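Local coordinates for Iron(3+)-hydroxamate-binding protein FhuD (Bacillus subtilis subsp. subtilis, PDB 3G9Q) that binds iron(3+)-hydroxamate complexes such as ferrichrome and passes them to the membrane permease of the FhuCBGD ABC transporter for iron import, at residues Ile150-Gly155 with Phe165-Ser170; Lys29-Asn34 with Thr115-Lys120; Ala133-Lys138 with Lys174-Gln179; Ile198-Leu203 with Phe226-Trp231. All blocks are in the same frame, centred on the assembly; numbering follows the deposited sequence.

In the fold
Interaction 1 is the most central and most buried of the four, joining strand 148-154 to the loop that starts helix 169-175 in the C-terminal lobe. Interaction 3 takes up the same helix at its far end and sets it against helix 118-143. Interaction 2 uses the beginning of that long helix, in the N-terminal lobe, about 27 Å away between centres. Both are partly buried, with apolar side chains inside and a lysine chain over main-chain carbonyls on the outer side. Interaction 4, also partly buried, lies towards the periphery and is mainly apolar, yet Met151 and Thr153 of interaction 1 pack on its Leu203 and Phe226. In interaction 1, arginine and amide meet.

Interaction 1. Residues Ile150-Gly155 with Phe165-Ser170; sequences IMQTNG and FGRGGS
The Gln152 amide and the Arg167 guanidinium cross with their planes 70° apart, so they do not stack. Arg167 CG lies over one face of the amide, 3.6 Å from Gln152 CD. Gln152 OE1 comes to the guanidinium obliquely, neither over its face nor at its edge, and lies 2.8 Å from Arg167 NE at an angle too poor for a hydrogen bond. A bend at chi2 (86°) swings the arginine chain across the glutamine, and its NH1 makes a weak bond of 3.5 Å back to Phe165 O. Two residues earlier on the strand, Ile150 sends CG2 to Arg167 O (3.5 Å) and CD1 to Gly169 CA (3.9 Å). With an alanine here instead of Arg167, the Gln152 amide would probably lose the methylene over its face, and Phe165 O its weak donor. Trp216 and Phe161 also touch both Gln152 and Arg167. Gly169 N bonds to Gly166 O, closing a type I' turn whose Gly168 is the N-cap residue of helix 169-175. This turn, which leads out of the antiparallel pair 148-154/157-161, folds back on the first of these strands, in the mixed sheet of the C-terminal lobe of a bilobal Fe/B12 periplasmic-binding fold.

Interaction 2. Residues Lys29-Asn34 with Thr115-Lys120; sequences KTLGIN and TGTEDK
This is a partly buried contact in the N-terminal lobe, between the exit of helix 25-31 and the short link joining helix 106-115 to helix 118-143. Leu31 lies nearly perpendicular to Thr117, the leucine CG sitting 3.3 Å from Thr117 OG1. Ile33 meets Thr115 tip to tip, its CD1 3.6 Å from Thr115 OG1. That hydroxyl is also held within its own link, since Thr117 OG1 donates to Thr115 OG1 over 2.9 Å while Thr115 OG1 bonds to Phe111 O, a chain that ties the link to the helix before it. Lys120 covers the outer side. Bent at chi2 (80°) and chi4 (-56°), it curls so that NZ makes a weak hydrogen bond of 3.2 Å to Leu31 O, and its CG passes 3.5 Å from Thr30 O. Gly32, with positive phi, is where the first helix unwinds; a CB there would run into the lysine amine. Leu31 also touches Leu108 and Phe111 of helix 106-115 and Ala121 of helix 118-143. Helix 25-31 connects the parallel neighbouring strands 17-19 and 35-37, and this beta-alpha-beta crossover packs its helix end against the start of helix 118-143, which joins the lobes in the Fe/B12 binding-protein fold.

Interaction 3. Residues Ala133-Lys138 with Lys174-Gln179; sequences AAAKTK and KDLGLQ
Apolar contact between residues 133-138 of helix 118-143 and the segment 174-179 is carried by Leu176, whose CD2 reaches the helix surface beside Ala135 and Lys136. It lies 4.2 Å from Ala135 CB and 3.8 Å from Lys136 N, so the methyl rests on main chain as much as on side chain. With CG anti to its carbonyl carbon (chi1 -64°), Leu176 also faces Leu262 and Ile265 of helix 255-270, while Ala135 touches Thr266 of the same helix; three helices therefore meet around one leucine. The long helix 118-143 is the element that spans the two lobes in this bilobal binding-protein family, and here, in its C-terminal half, it packs against the chain as it leaves helix 169-175. Asp175 faces the same long helix through Trp128 and Val132.

Contacts with polar main-chain atoms come from Lys136. Its chain leaves with CG opposite the backbone N (chi1 -173°), runs extended over the carbonyls of the other segment, and bends at the last torsion. CD lies 3.6 Å from Asp175 O, and NZ stays 3.9 Å from Leu176 O, without a hydrogen bond. A serine here would probably uncover the Asp175 and Leu176 carbonyls by removing the methylenes that lie along them.

Hydrogen bonding inside the helix is doubled at Ala133 O, which Thr137 N and Thr137 OG1 (3.2 Å) approach from opposite faces of the carbonyl plane.

Interaction 4. Residues Ile198-Leu203 with Phe226-Trp231; sequences ISLEKL and FESSIW
Ile230 is the bump, and the type I turn Ser199-Lys202 and the Leu203 after it supply the hollow. Ile230 CG1 and CD1 enter between Leu200 and Leu203: CD1 lies 3.4 Å from Leu203 CB, and CG1 comes to 3.7 Å from Leu200 CD1 and also meets Leu200 O. The side chains of Leu200 and Ile230 run alongside each other, pointing opposite ways, so the isoleucine lies along the leucine instead of meeting it end on. The return fit is made by the leucine's fork. Carried out with CG anti to the backbone N (chi1 -176°), it rests both methyls on Ser228, CD2 at 3.4 Å from the serine CB and CD1 at 3.5 Å from its OG. That hydroxyl is bonded to Val225 O. Ser228 is the N-cap residue of helix 229-232, and its OG also takes a weak bond from Trp231 N.

The hollow lies against the mixed sheet of the C-terminal lobe, in the connection that follows edge strand 195-198: Leu200 and Leu203 both touch Ile158 of strand 157-161, and Trp231 leans on Ile211 and Ala213 of strand 210-215.

Deeper in, Leu203 CD2 comes in at the edge of the indole, in its plane, 3.6 Å from Trp231 CE3. One face of the same ring is covered by Phe226, whose CD2 stands 3.6 Å above it towards the rim, the phenyl turning its edge to the tryptophan.

Interaction 1. Residues Ile150-Gly155 with Phe165-Ser170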
loop_
_atom_site.group_PDB
_atom_site.type_symbol
_atom_site.label_atom_id
_atom_site.label_comp_id
_atom_site.label_asym_id
_atom_site.label_seq_id
_atom_site.Cartn_x
_atom_site.Cartn_y
_atom_site.Cartn_z
ATOM N N ILE A 150 1.391 -13.598 4.949
ATOM C CA ILE A 150 1.978 -12.545 4.142
ATOM C C ILE A 150 3.431 -12.425 4.560
ATOM O O ILE A 150 3.729 -12.139 5.725
ATOM C CB ILE A 150 1.313 -11.188 4.343
ATOM C CG1 ILE A 150 -0.183 -11.290 4.011
ATOM C CG2 ILE A 150 2.022 -10.158 3.452
ATOM C CD1 ILE A 150 -1.020 -10.091 4.448
HETATM N N MSE A 151 4.344 -12.662 3.625
HETATM C CA MSE A 151 5.751 -12.564 3.962
HETATM C C MSE A 151 6.676 -12.144 2.841
HETATM O O MSE A 151 6.457 -12.457 1.670
HETATM C CB MSE A 151 6.241 -13.877 4.602
HETATM C CG MSE A 151 5.743 -15.180 3.967
HETATM SE SE MSE A 151 6.096 -16.842 5.029
HETATM C CE MSE A 151 4.589 -16.789 6.302
ATOM N N GLN A 152 7.706 -11.392 3.216
ATOM C CA GLN A 152 8.692 -10.924 2.251
ATOM C C GLN A 152 10.077 -11.322 2.687
ATOM O O GLN A 152 10.376 -11.408 3.878
ATOM C CB GLN A 152 8.626 -9.411 2.079
ATOM C CG GLN A 152 7.307 -8.919 1.525
ATOM C CD GLN A 152 7.309 -7.430 1.320
ATOM O OE1 GLN A 152 7.504 -6.659 2.263
ATOM N NE2 GLN A 152 7.101 -7.012 0.081
ATOM N N THR A 153 10.925 -11.541 1.699
ATOM C CA THR A 153 12.286 -11.970 1.937
ATOM C C THR A 153 13.298 -10.864 1.695
ATOM O O THR A 153 13.116 -10.021 0.813
ATOM C CB THR A 153 12.626 -13.155 1.019
ATOM O OG1 THR A 153 13.912 -13.684 1.360
ATOM C CG2 THR A 153 12.631 -12.702 -0.445
ATOM N N ASN A 154 14.365 -10.882 2.488
ATOM C CA ASN A 154 15.443 -9.910 2.381
ATOM C C ASN A 154 16.712 -10.508 2.963
ATOM O O ASN A 154 17.015 -10.316 4.138
ATOM C CB ASN A 154 15.097 -8.630 3.136
ATOM C CG ASN A 154 16.215 -7.607 3.081
ATOM O OD1 ASN A 154 16.681 -7.228 1.996
ATOM N ND2 ASN A 154 16.653 -7.152 4.250
ATOM N N GLY A 155 17.450 -11.235 2.138
ATOM C CA GLY A 155 18.672 -11.851 2.609
ATOM C C GLY A 155 18.359 -13.111 3.382
ATOM O O GLY A 155 17.666 -13.999 2.882
ATOM N N PHE A 165 0.955 -3.305 9.010
ATOM C CA PHE A 165 2.257 -2.979 8.460
ATOM C C PHE A 165 2.320 -2.981 6.938
ATOM O O PHE A 165 3.375 -3.263 6.358
ATOM C CB PHE A 165 3.307 -3.933 9.019
ATOM C CG PHE A 165 4.558 -3.246 9.443
ATOM C CD1 PHE A 165 4.612 -2.570 10.652
ATOM C CD2 PHE A 165 5.654 -3.191 8.597
ATOM C CE1 PHE A 165 5.749 -1.834 11.008
ATOM C CE2 PHE A 165 6.798 -2.460 8.941
ATOM C CZ PHE A 165 6.846 -1.779 10.144
ATOM N N GLY A 166 1.197 -2.670 6.292
ATOM C CA GLY A 166 1.166 -2.640 4.841
ATOM C C GLY A 166 1.200 -4.020 4.230
ATOM O O GLY A 166 0.842 -5.005 4.875
ATOM N N ARG A 167 1.657 -4.088 2.984
ATOM C CA ARG A 167 1.722 -5.340 2.230
ATOM C C ARG A 167 0.384 -6.095 2.208
ATOM O O ARG A 167 0.344 -7.328 2.262
ATOM C CB ARG A 167 2.831 -6.246 2.768
ATOM C CG ARG A 167 4.240 -5.812 2.387
ATOM C CD ARG A 167 4.796 -4.798 3.358
ATOM N NE ARG A 167 6.134 -4.350 2.972
ATOM C CZ ARG A 167 6.955 -3.668 3.765
ATOM N NH1 ARG A 167 6.581 -3.352 4.997
ATOM N NH2 ARG A 167 8.151 -3.304 3.326
ATOM N N GLY A 168 -0.708 -5.334 2.112
ATOM C CA GLY A 168 -2.037 -5.919 2.057
ATOM C C GLY A 168 -2.532 -6.470 3.376
ATOM O O GLY A 168 -3.562 -7.145 3.423
ATOM N N GLY A 169 -1.797 -6.180 4.446
ATOM C CA GLY A 169 -2.171 -6.655 5.763
ATOM C C GLY A 169 -3.540 -6.195 6.227
ATOM O O GLY A 169 -4.374 -7.021 6.581
ATOM N N SER A 170 -3.793 -4.888 6.222
ATOM C CA SER A 170 -5.087 -4.398 6.677
ATOM C C SER A 170 -6.198 -4.859 5.743
ATOM O O SER A 170 -7.343 -5.004 6.167
ATOM C CB SER A 170 -5.095 -2.862 6.803
ATOM O OG SER A 170 -5.264 -2.206 5.551
#

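Interaction 2. Residues Lys29-Asn34 with Thr115-Lys120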
loop_
_atom_site.group_PDB
_atom_site.type_symbol
_atom_site.label_atom_id
_atom_site.label_comp_id
_atom_site.label_asym_id
_atom_site.label_seq_id
_atom_site.Cartn_x
_atom_site.Cartn_y
_atom_site.Cartn_z
ATOM N N LYS A 29 -5.053 12.227 -6.760
ATOM C CA LYS A 29 -5.524 11.748 -8.053
ATOM C C LYS A 29 -6.994 11.365 -7.885
ATOM O O LYS A 29 -7.843 11.771 -8.676
ATOM C CB LYS A 29 -4.697 10.540 -8.525
ATOM C CG LYS A 29 -5.020 10.066 -9.935
ATOM C CD LYS A 29 -4.834 11.167 -10.940
ATOM C CE LYS A 29 -5.662 10.874 -12.172
ATOM N NZ LYS A 29 -5.796 12.084 -13.032
ATOM N N THR A 30 -7.305 10.598 -6.846
ATOM C CA THR A 30 -8.695 10.212 -6.620
ATOM C C THR A 30 -9.587 11.456 -6.491
ATOM O O THR A 30 -10.636 11.543 -7.128
ATOM C CB THR A 30 -8.864 9.338 -5.353
ATOM O OG1 THR A 30 -8.052 8.167 -5.475
ATOM C CG2 THR A 30 -10.316 8.898 -5.196
ATOM N N LEU A 31 -9.162 12.422 -5.681
ATOM C CA LEU A 31 -9.937 13.642 -5.489
ATOM C C LEU A 31 -10.038 14.484 -6.770
ATOM O O LEU A 31 -10.950 15.306 -6.917
ATOM C CB LEU A 31 -9.329 14.476 -4.347
ATOM C CG LEU A 31 -9.688 14.215 -2.873
ATOM C CD1 LEU A 31 -10.452 12.946 -2.694
ATOM C CD2 LEU A 31 -8.401 14.214 -2.063
ATOM N N GLY A 32 -9.111 14.280 -7.705
ATOM C CA GLY A 32 -9.139 15.035 -8.955
ATOM C C GLY A 32 -8.243 16.263 -8.995
ATOM O O GLY A 32 -8.211 16.978 -9.997
ATOM N N ILE A 33 -7.522 16.516 -7.907
ATOM C CA ILE A 33 -6.619 17.661 -7.848
ATOM C C ILE A 33 -5.470 17.462 -8.827
ATOM O O ILE A 33 -4.735 16.478 -8.771
ATOM C CB ILE A 33 -6.040 17.874 -6.426
ATOM C CG1 ILE A 33 -7.084 18.548 -5.535
ATOM C CG2 ILE A 33 -4.781 18.736 -6.490
ATOM C CD1 ILE A 33 -8.228 17.641 -5.090
ATOM N N ASN A 34 -5.319 18.413 -9.727
ATOM C CA ASN A 34 -4.273 18.316 -10.708
ATOM C C ASN A 34 -2.888 18.383 -10.045
ATOM O O ASN A 34 -2.552 19.353 -9.350
ATOM C CB ASN A 34 -4.470 19.424 -11.741
ATOM C CG ASN A 34 -3.364 19.475 -12.751
ATOM O OD1 ASN A 34 -2.992 18.456 -13.341
ATOM N ND2 ASN A 34 -2.827 20.668 -12.969
ATOM N N THR A 115 -8.969 20.378 0.462
ATOM C CA THR A 115 -9.053 20.877 -0.905
ATOM C C THR A 115 -10.443 21.245 -1.393
ATOM O O THR A 115 -10.589 21.794 -2.487
ATOM C CB THR A 115 -8.426 19.856 -1.888
ATOM O OG1 THR A 115 -9.070 18.579 -1.744
ATOM C CG2 THR A 115 -6.920 19.711 -1.603
ATOM N N GLY A 116 -11.452 20.942 -0.577
ATOM C CA GLY A 116 -12.832 21.237 -0.931
ATOM C C GLY A 116 -13.389 20.252 -1.947
ATOM O O GLY A 116 -14.064 20.640 -2.900
ATOM N N THR A 117 -13.105 18.968 -1.748
ATOM C CA THR A 117 -13.580 17.922 -2.654
ATOM C C THR A 117 -14.176 16.737 -1.875
ATOM O O THR A 117 -14.019 15.574 -2.261
ATOM C CB THR A 117 -12.426 17.409 -3.566
ATOM O OG1 THR A 117 -11.287 17.058 -2.765
ATOM C CG2 THR A 117 -12.025 18.476 -4.565
ATOM N N GLU A 118 -14.871 17.044 -0.782
ATOM C CA GLU A 118 -15.476 16.017 0.060
ATOM C C GLU A 118 -16.441 15.095 -0.712
ATOM O O GLU A 118 -16.703 13.974 -0.281
ATOM C CB GLU A 118 -16.204 16.665 1.249
ATOM C CG GLU A 118 -15.343 17.574 2.146
ATOM C CD GLU A 118 -15.178 19.008 1.609
ATOM O OE1 GLU A 118 -14.678 19.876 2.360
ATOM O OE2 GLU A 118 -15.542 19.277 0.441
ATOM N N ASP A 119 -16.951 15.554 -1.853
ATOM C CA ASP A 119 -17.874 14.741 -2.646
ATOM C C ASP A 119 -17.120 13.670 -3.415
ATOM O O ASP A 119 -17.635 12.579 -3.666
ATOM C CB ASP A 119 -18.629 15.587 -3.673
ATOM C CG ASP A 119 -17.923 15.621 -5.033
ATOM O OD1 ASP A 119 -16.766 16.112 -5.101
ATOM O OD2 ASP A 119 -18.522 15.152 -6.032
ATOM N N LYS A 120 -15.899 14.000 -3.812
ATOM C CA LYS A 120 -15.079 13.072 -4.572
ATOM C C LYS A 120 -14.607 11.932 -3.672
ATOM O O LYS A 120 -14.520 10.784 -4.104
ATOM C CB LYS A 120 -13.876 13.815 -5.158
ATOM C CG LYS A 120 -13.561 13.461 -6.600
ATOM C CD LYS A 120 -14.468 14.183 -7.579
ATOM C CE LYS A 120 -14.127 13.805 -9.015
ATOM N NZ LYS A 120 -12.700 14.068 -9.347
#

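Interaction 3. Residues Ala133-Lys138 with Lys174-Gln179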
loop_
_atom_site.group_PDB
_atom_site.type_symbol
_atom_site.label_atom_id
_atom_site.label_comp_id
_atom_site.label_asym_id
_atom_site.label_seq_id
_atom_site.Cartn_x
_atom_site.Cartn_y
_atom_site.Cartn_z
ATOM N N ALA A 133 -17.010 -5.407 0.242
ATOM C CA ALA A 133 -18.124 -6.299 0.536
ATOM C C ALA A 133 -18.275 -7.430 -0.465
ATOM O O ALA A 133 -18.469 -8.586 -0.090
ATOM C CB ALA A 133 -19.412 -5.492 0.581
ATOM N N ALA A 134 -18.210 -7.079 -1.745
ATOM C CA ALA A 134 -18.362 -8.051 -2.829
ATOM C C ALA A 134 -17.274 -9.126 -2.807
ATOM O O ALA A 134 -17.562 -10.334 -2.874
ATOM C CB ALA A 134 -18.350 -7.333 -4.156
ATOM N N ALA A 135 -16.026 -8.670 -2.720
ATOM C CA ALA A 135 -14.873 -9.557 -2.683
ATOM C C ALA A 135 -14.870 -10.384 -1.390
ATOM O O ALA A 135 -14.562 -11.576 -1.402
ATOM C CB ALA A 135 -13.572 -8.735 -2.805
ATOM N N LYS A 136 -15.210 -9.748 -0.275
ATOM C CA LYS A 136 -15.244 -10.451 1.003
ATOM C C LYS A 136 -16.096 -11.705 0.879
ATOM O O LYS A 136 -15.671 -12.787 1.271
ATOM C CB LYS A 136 -15.821 -9.550 2.088
ATOM C CG LYS A 136 -15.762 -10.106 3.480
ATOM C CD LYS A 136 -16.262 -9.050 4.467
ATOM C CE LYS A 136 -15.867 -9.393 5.900
ATOM N NZ LYS A 136 -16.153 -10.822 6.164
ATOM N N THR A 137 -17.288 -11.556 0.313
ATOM C CA THR A 137 -18.213 -12.675 0.141
ATOM C C THR A 137 -17.761 -13.646 -0.947
ATOM O O THR A 137 -17.974 -14.853 -0.842
ATOM C CB THR A 137 -19.639 -12.164 -0.194
ATOM O OG1 THR A 137 -20.054 -11.209 0.795
ATOM C CG2 THR A 137 -20.633 -13.317 -0.205
ATOM N N LYS A 138 -17.132 -13.118 -1.990
ATOM C CA LYS A 138 -16.645 -13.951 -3.088
ATOM C C LYS A 138 -15.488 -14.841 -2.632
ATOM O O LYS A 138 -15.393 -15.999 -3.032
ATOM C CB LYS A 138 -16.198 -13.064 -4.243
ATOM C CG LYS A 138 -16.174 -13.762 -5.579
ATOM C CD LYS A 138 -14.754 -14.028 -6.013
ATOM C CE LYS A 138 -14.604 -13.866 -7.526
ATOM N NZ LYS A 138 -14.789 -12.455 -7.957
ATOM N N LYS A 174 -8.417 -7.502 7.908
ATOM C CA LYS A 174 -9.494 -6.649 8.438
ATOM C C LYS A 174 -10.668 -6.456 7.472
ATOM O O LYS A 174 -11.813 -6.722 7.828
ATOM C CB LYS A 174 -8.976 -5.254 8.811
ATOM C CG LYS A 174 -7.900 -5.188 9.869
ATOM C CD LYS A 174 -7.698 -3.743 10.321
ATOM C CE LYS A 174 -8.898 -3.239 11.137
ATOM N NZ LYS A 174 -9.171 -4.110 12.330
ATOM N N ASP A 175 -10.388 -5.968 6.264
ATOM C CA ASP A 175 -11.445 -5.746 5.280
ATOM C C ASP A 175 -12.033 -7.052 4.752
ATOM O O ASP A 175 -13.233 -7.149 4.522
ATOM C CB ASP A 175 -10.933 -4.939 4.082
ATOM C CG ASP A 175 -10.468 -3.551 4.457
ATOM O OD1 ASP A 175 -9.337 -3.426 4.959
ATOM O OD2 ASP A 175 -11.233 -2.581 4.248
ATOM N N LEU A 176 -11.183 -8.052 4.552
ATOM C CA LEU A 176 -11.642 -9.331 4.038
ATOM C C LEU A 176 -11.919 -10.345 5.154
ATOM O O LEU A 176 -12.460 -11.431 4.913
ATOM C CB LEU A 176 -10.611 -9.892 3.055
ATOM C CG LEU A 176 -10.376 -9.092 1.768
ATOM C CD1 LEU A 176 -9.209 -9.688 1.020
ATOM C CD2 LEU A 176 -11.619 -9.095 0.901
ATOM N N GLY A 177 -11.546 -9.977 6.378
ATOM C CA GLY A 177 -11.757 -10.838 7.530
ATOM C C GLY A 177 -11.231 -12.255 7.375
ATOM O O GLY A 177 -11.799 -13.199 7.930
ATOM N N LEU A 178 -10.143 -12.406 6.625
ATOM C CA LEU A 178 -9.546 -13.710 6.403
ATOM C C LEU A 178 -8.714 -14.112 7.630
ATOM O O LEU A 178 -8.190 -13.248 8.321
ATOM C CB LEU A 178 -8.708 -13.662 5.121
ATOM C CG LEU A 178 -9.584 -13.335 3.905
ATOM C CD1 LEU A 178 -8.720 -13.055 2.654
ATOM C CD2 LEU A 178 -10.536 -14.477 3.665
ATOM N N GLN A 179 -8.612 -15.407 7.924
ATOM C CA GLN A 179 -7.853 -15.830 9.101
ATOM C C GLN A 179 -6.360 -16.046 8.885
ATOM O O GLN A 179 -5.890 -16.233 7.755
ATOM C CB GLN A 179 -8.437 -17.112 9.718
ATOM C CG GLN A 179 -9.675 -16.921 10.575
ATOM C CD GLN A 179 -10.927 -16.668 9.745
ATOM O OE1 GLN A 179 -11.388 -17.550 8.996
ATOM N NE2 GLN A 179 -11.486 -15.458 9.868
#

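Interaction 4. Residues Ile198-Leu203 with Phe226-Trp231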
loop_
_atom_site.group_PDB
_atom_site.type_symbol
_atom_site.label_atom_id
_atom_site.label_comp_id
_atom_site.label_asym_id
_atom_site.label_seq_id
_atom_site.Cartn_x
_atom_site.Cartn_y
_atom_site.Cartn_z
ATOM N N ILE A 198 11.566 -13.801 11.205
ATOM C CA ILE A 198 11.836 -15.161 11.652
ATOM C C ILE A 198 12.937 -15.832 10.841
ATOM O O ILE A 198 13.399 -15.296 9.831
ATOM C CB ILE A 198 10.558 -16.053 11.588
ATOM C CG1 ILE A 198 10.315 -16.571 10.160
ATOM C CG2 ILE A 198 9.364 -15.277 12.087
ATOM C CD1 ILE A 198 9.319 -17.725 10.053
ATOM N N SER A 199 13.356 -17.005 11.304
ATOM C CA SER A 199 14.387 -17.783 10.625
ATOM C C SER A 199 13.701 -18.729 9.636
ATOM O O SER A 199 12.506 -19.011 9.763
ATOM C CB SER A 199 15.184 -18.596 11.645
ATOM O OG SER A 199 14.354 -19.551 12.280
ATOM N N LEU A 200 14.464 -19.222 8.663
ATOM C CA LEU A 200 13.950 -20.140 7.645
ATOM C C LEU A 200 13.476 -21.451 8.256
ATOM O O LEU A 200 12.779 -22.236 7.608
ATOM C CB LEU A 200 15.036 -20.444 6.614
ATOM C CG LEU A 200 14.619 -21.312 5.432
ATOM C CD1 LEU A 200 13.483 -20.641 4.688
ATOM C CD2 LEU A 200 15.800 -21.524 4.509
ATOM N N GLU A 201 13.864 -21.684 9.504
ATOM C CA GLU A 201 13.494 -22.902 10.212
ATOM C C GLU A 201 12.069 -22.868 10.743
ATOM O O GLU A 201 11.368 -23.880 10.738
ATOM C CB GLU A 201 14.460 -23.143 11.382
ATOM C CG GLU A 201 15.706 -23.956 11.012
ATOM C CD GLU A 201 16.732 -23.164 10.211
ATOM O OE1 GLU A 201 17.613 -23.803 9.575
ATOM O OE2 GLU A 201 16.662 -21.908 10.231
ATOM N N LYS A 202 11.653 -21.696 11.208
ATOM C CA LYS A 202 10.323 -21.530 11.769
ATOM C C LYS A 202 9.252 -21.215 10.730
ATOM O O LYS A 202 8.104 -20.916 11.071
ATOM C CB LYS A 202 10.355 -20.441 12.836
ATOM C CG LYS A 202 10.827 -20.941 14.180
ATOM C CD LYS A 202 10.858 -19.819 15.203
ATOM C CE LYS A 202 12.089 -18.933 15.023
ATOM N NZ LYS A 202 13.357 -19.699 15.292
ATOM N N LEU A 203 9.637 -21.295 9.460
ATOM C CA LEU A 203 8.726 -21.025 8.363
ATOM C C LEU A 203 7.503 -21.950 8.401
ATOM O O LEU A 203 6.369 -21.483 8.330
ATOM C CB LEU A 203 9.467 -21.160 7.033
ATOM C CG LEU A 203 8.932 -20.301 5.892
ATOM C CD1 LEU A 203 9.011 -18.844 6.299
ATOM C CD2 LEU A 203 9.742 -20.543 4.630
ATOM N N PHE A 226 12.950 -18.853 -1.681
ATOM C CA PHE A 226 12.040 -19.578 -2.549
ATOM C C PHE A 226 12.756 -20.745 -3.209
ATOM O O PHE A 226 12.210 -21.427 -4.081
ATOM C CB PHE A 226 11.489 -18.626 -3.597
ATOM C CG PHE A 226 10.835 -17.420 -3.005
ATOM C CD1 PHE A 226 10.986 -16.170 -3.594
ATOM C CD2 PHE A 226 10.075 -17.532 -1.839
ATOM C CE1 PHE A 226 10.394 -15.049 -3.032
ATOM C CE2 PHE A 226 9.480 -16.422 -1.271
ATOM C CZ PHE A 226 9.637 -15.174 -1.865
ATOM N N GLU A 227 13.991 -20.968 -2.786
ATOM C CA GLU A 227 14.791 -22.051 -3.322
ATOM C C GLU A 227 15.003 -23.112 -2.259
ATOM O O GLU A 227 15.049 -24.309 -2.559
ATOM C CB GLU A 227 16.139 -21.512 -3.807
ATOM C CG GLU A 227 16.035 -20.701 -5.088
ATOM C CD GLU A 227 15.547 -21.544 -6.260
ATOM O OE1 GLU A 227 16.205 -22.571 -6.562
ATOM O OE2 GLU A 227 14.511 -21.181 -6.874
ATOM N N SER A 228 15.124 -22.672 -1.010
ATOM C CA SER A 228 15.339 -23.612 0.077
ATOM C C SER A 228 14.348 -24.760 -0.047
ATOM O O SER A 228 13.236 -24.600 -0.559
ATOM C CB SER A 228 15.225 -22.921 1.449
ATOM O OG SER A 228 13.937 -22.391 1.690
ATOM N N SER A 229 14.788 -25.929 0.392
ATOM C CA SER A 229 13.981 -27.133 0.334
ATOM C C SER A 229 12.820 -27.046 1.308
ATOM O O SER A 229 11.790 -27.688 1.115
ATOM C CB SER A 229 14.856 -28.345 0.664
ATOM O OG SER A 229 15.517 -28.178 1.912
ATOM N N ILE A 230 12.997 -26.241 2.350
ATOM C CA ILE A 230 11.979 -26.072 3.377
ATOM C C ILE A 230 10.785 -25.226 2.897
ATOM O O ILE A 230 9.649 -25.431 3.341
ATOM C CB ILE A 230 12.609 -25.483 4.674
ATOM C CG1 ILE A 230 12.061 -24.091 4.962
ATOM C CG2 ILE A 230 14.130 -25.468 4.561
ATOM C CD1 ILE A 230 10.757 -24.082 5.742
ATOM N N TRP A 231 11.037 -24.286 1.989
ATOM C CA TRP A 231 9.972 -23.450 1.444
ATOM C C TRP A 231 9.216 -24.214 0.372
ATOM O O TRP A 231 7.989 -24.186 0.332
ATOM C CB TRP A 231 10.541 -22.164 0.837
ATOM C CG TRP A 231 9.594 -21.487 -0.112
ATOM C CD1 TRP A 231 9.499 -21.688 -1.460
ATOM C CD2 TRP A 231 8.563 -20.553 0.225
ATOM N NE1 TRP A 231 8.473 -20.938 -1.982
ATOM C CE2 TRP A 231 7.881 -20.233 -0.971
ATOM C CE3 TRP A 231 8.147 -19.953 1.425
ATOM C CZ2 TRP A 231 6.805 -19.341 -1.002
ATOM C CZ3 TRP A 231 7.075 -19.064 1.391
ATOM C CH2 TRP A 231 6.419 -18.769 0.186
#